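PDB 5FL3: pili retraction protein PilT from Thermus thermophilus, which probably binds and hydrolyses ATP as a member of the GspE family, consistent with a motor for pilus retraction. Local coordinates for residues 207-212 / 233-238. Numbering follows the deposited sequence.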
# COMPACT_ATOMS: atom_id res chain seq x y z
N PRO A 207 8.02 -20.77 3.20
CA PRO A 207 8.20 -19.36 3.50
C PRO A 207 8.27 -19.08 5.00
O PRO A 207 7.72 -19.83 5.78
CB PRO A 207 6.93 -18.75 2.90
CG PRO A 207 5.91 -19.76 3.21
CD PRO A 207 6.59 -21.10 3.07
N ASP A 208 8.93 -18.00 5.40
CA ASP A 208 8.76 -17.46 6.75
C ASP A 208 7.77 -16.29 6.74
O ASP A 208 6.96 -16.12 7.66
CB ASP A 208 10.08 -16.97 7.34
CG ASP A 208 11.14 -18.05 7.35
OD1 ASP A 208 11.01 -18.98 8.18
OD2 ASP A 208 12.08 -17.95 6.53
N VAL A 209 7.85 -15.48 5.68
CA VAL A 209 7.03 -14.29 5.57
C VAL A 209 6.31 -14.33 4.25
O VAL A 209 6.93 -14.52 3.20
CB VAL A 209 7.87 -12.99 5.65
CG1 VAL A 209 6.95 -11.77 5.67
CG2 VAL A 209 8.76 -13.01 6.90
N ILE A 210 4.98 -14.17 4.31
CA ILE A 210 4.18 -14.07 3.10
C ILE A 210 3.45 -12.73 3.03
O ILE A 210 2.73 -12.34 3.94
CB ILE A 210 3.14 -15.21 2.99
CG1 ILE A 210 3.81 -16.58 3.14
CG2 ILE A 210 2.35 -15.10 1.67
CD1 ILE A 210 2.82 -17.73 3.23
N MET A 211 3.66 -12.01 1.94
CA MET A 211 2.94 -10.77 1.72
C MET A 211 1.94 -10.97 0.59
O MET A 211 2.31 -11.32 -0.52
CB MET A 211 3.90 -9.64 1.40
CG MET A 211 3.26 -8.27 1.49
SD MET A 211 2.67 -7.65 -0.09
CE MET A 211 4.17 -6.88 -0.68
N VAL A 212 0.67 -10.77 0.91
CA VAL A 212 -0.41 -10.81 -0.05
C VAL A 212 -0.89 -9.39 -0.27
O VAL A 212 -1.53 -8.83 0.62
CB VAL A 212 -1.60 -11.64 0.44
CG1 VAL A 212 -2.48 -12.04 -0.72
CG2 VAL A 212 -1.12 -12.84 1.22
N LEU A 233 4.49 -15.49 9.31
CA LEU A 233 4.19 -14.07 9.34
C LEU A 233 3.54 -13.64 8.02
O LEU A 233 4.14 -13.78 6.94
CB LEU A 233 5.45 -13.24 9.58
CG LEU A 233 5.18 -11.74 9.70
CD1 LEU A 233 4.34 -11.43 10.94
CD2 LEU A 233 6.47 -10.97 9.76
N VAL A 234 2.32 -13.10 8.11
CA VAL A 234 1.57 -12.69 6.93
C VAL A 234 1.31 -11.18 6.93
O VAL A 234 0.82 -10.61 7.91
CB VAL A 234 0.21 -13.47 6.84
CG1 VAL A 234 -0.54 -13.10 5.58
CG2 VAL A 234 0.45 -14.96 6.87
N LEU A 235 1.66 -10.54 5.82
CA LEU A 235 1.36 -9.12 5.63
C LEU A 235 0.29 -8.95 4.55
O LEU A 235 0.36 -9.58 3.50
CB LEU A 235 2.61 -8.33 5.25
CG LEU A 235 3.95 -8.70 5.90
CD1 LEU A 235 4.98 -7.69 5.47
CD2 LEU A 235 3.86 -8.73 7.40
N SER A 236 -0.70 -8.10 4.80
CA SER A 236 -1.69 -7.82 3.77
C SER A 236 -2.35 -6.47 3.98
O SER A 236 -2.05 -5.75 4.95
CB SER A 236 -2.76 -8.91 3.71
OG SER A 236 -3.40 -8.89 2.46
N THR A 237 -3.23 -6.13 3.06
CA THR A 237 -3.93 -4.85 3.08
C THR A 237 -5.41 -5.02 2.87
O THR A 237 -5.85 -5.97 2.24
CB THR A 237 -3.43 -3.90 1.99
OG1 THR A 237 -3.95 -4.35 0.73
CG2 THR A 237 -1.91 -3.90 1.95
N LEU A 238 -6.17 -4.07 3.38
CA LEU A 238 -7.59 -4.00 3.09
C LEU A 238 -7.88 -2.52 2.80
O LEU A 238 -7.03 -1.66 3.08
CB LEU A 238 -8.41 -4.58 4.26
CG LEU A 238 -9.84 -5.11 4.08
CD1 LEU A 238 -9.94 -6.20 3.03
CD2 LEU A 238 -10.37 -5.61 5.41
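With chi1 of S236 at -159°, OG swings away from its own backbone N and meets the carbonyl of V212; the hydroxyl donates to V212 O at 2.6 Å, tilted somewhat out of the carbonyl plane. In M211 a chi1 of -166° sets CG opposite the backbone N and leaning toward the neighbouring strand, 3.8 Å from L235 CB. The two side chains cross at about a right angle, and the bends farther along the M211 chain lead its end away from L235. V209 and L233 instead run side by side, both methyls of V209 reaching CD2 of L233. V209, M211, L233 and L235 share one face of the sheet, where M211 and L235 also pack on helix 146-160. I210, V212, V234 and S236 occupy the other face, with a looser touch between V212 CG2 and V234 CG1.

Between the two faces the backbones run parallel, 12° apart. I210 bonds through both its backbone N and its backbone O, the N to L233 O at 2.8 Å and the O accepting from L235 N. L233 N to D208 O and V212 N to L235 O, the latter 2.9 Å, extend the ladder. The D208 carboxylate points away from strand 233-238, its OD2 accepting N164 N at the start of strand 164-169.

T237 OG1 bonds to G213 O, and its side chain lies near K146, which binds ADP. Strands 209-212 and 233-238, linked through helix 218-230, form a beta-alpha-beta crossover in the central sheet of a P-loop NTPase, its second strand leading toward the nucleotide site.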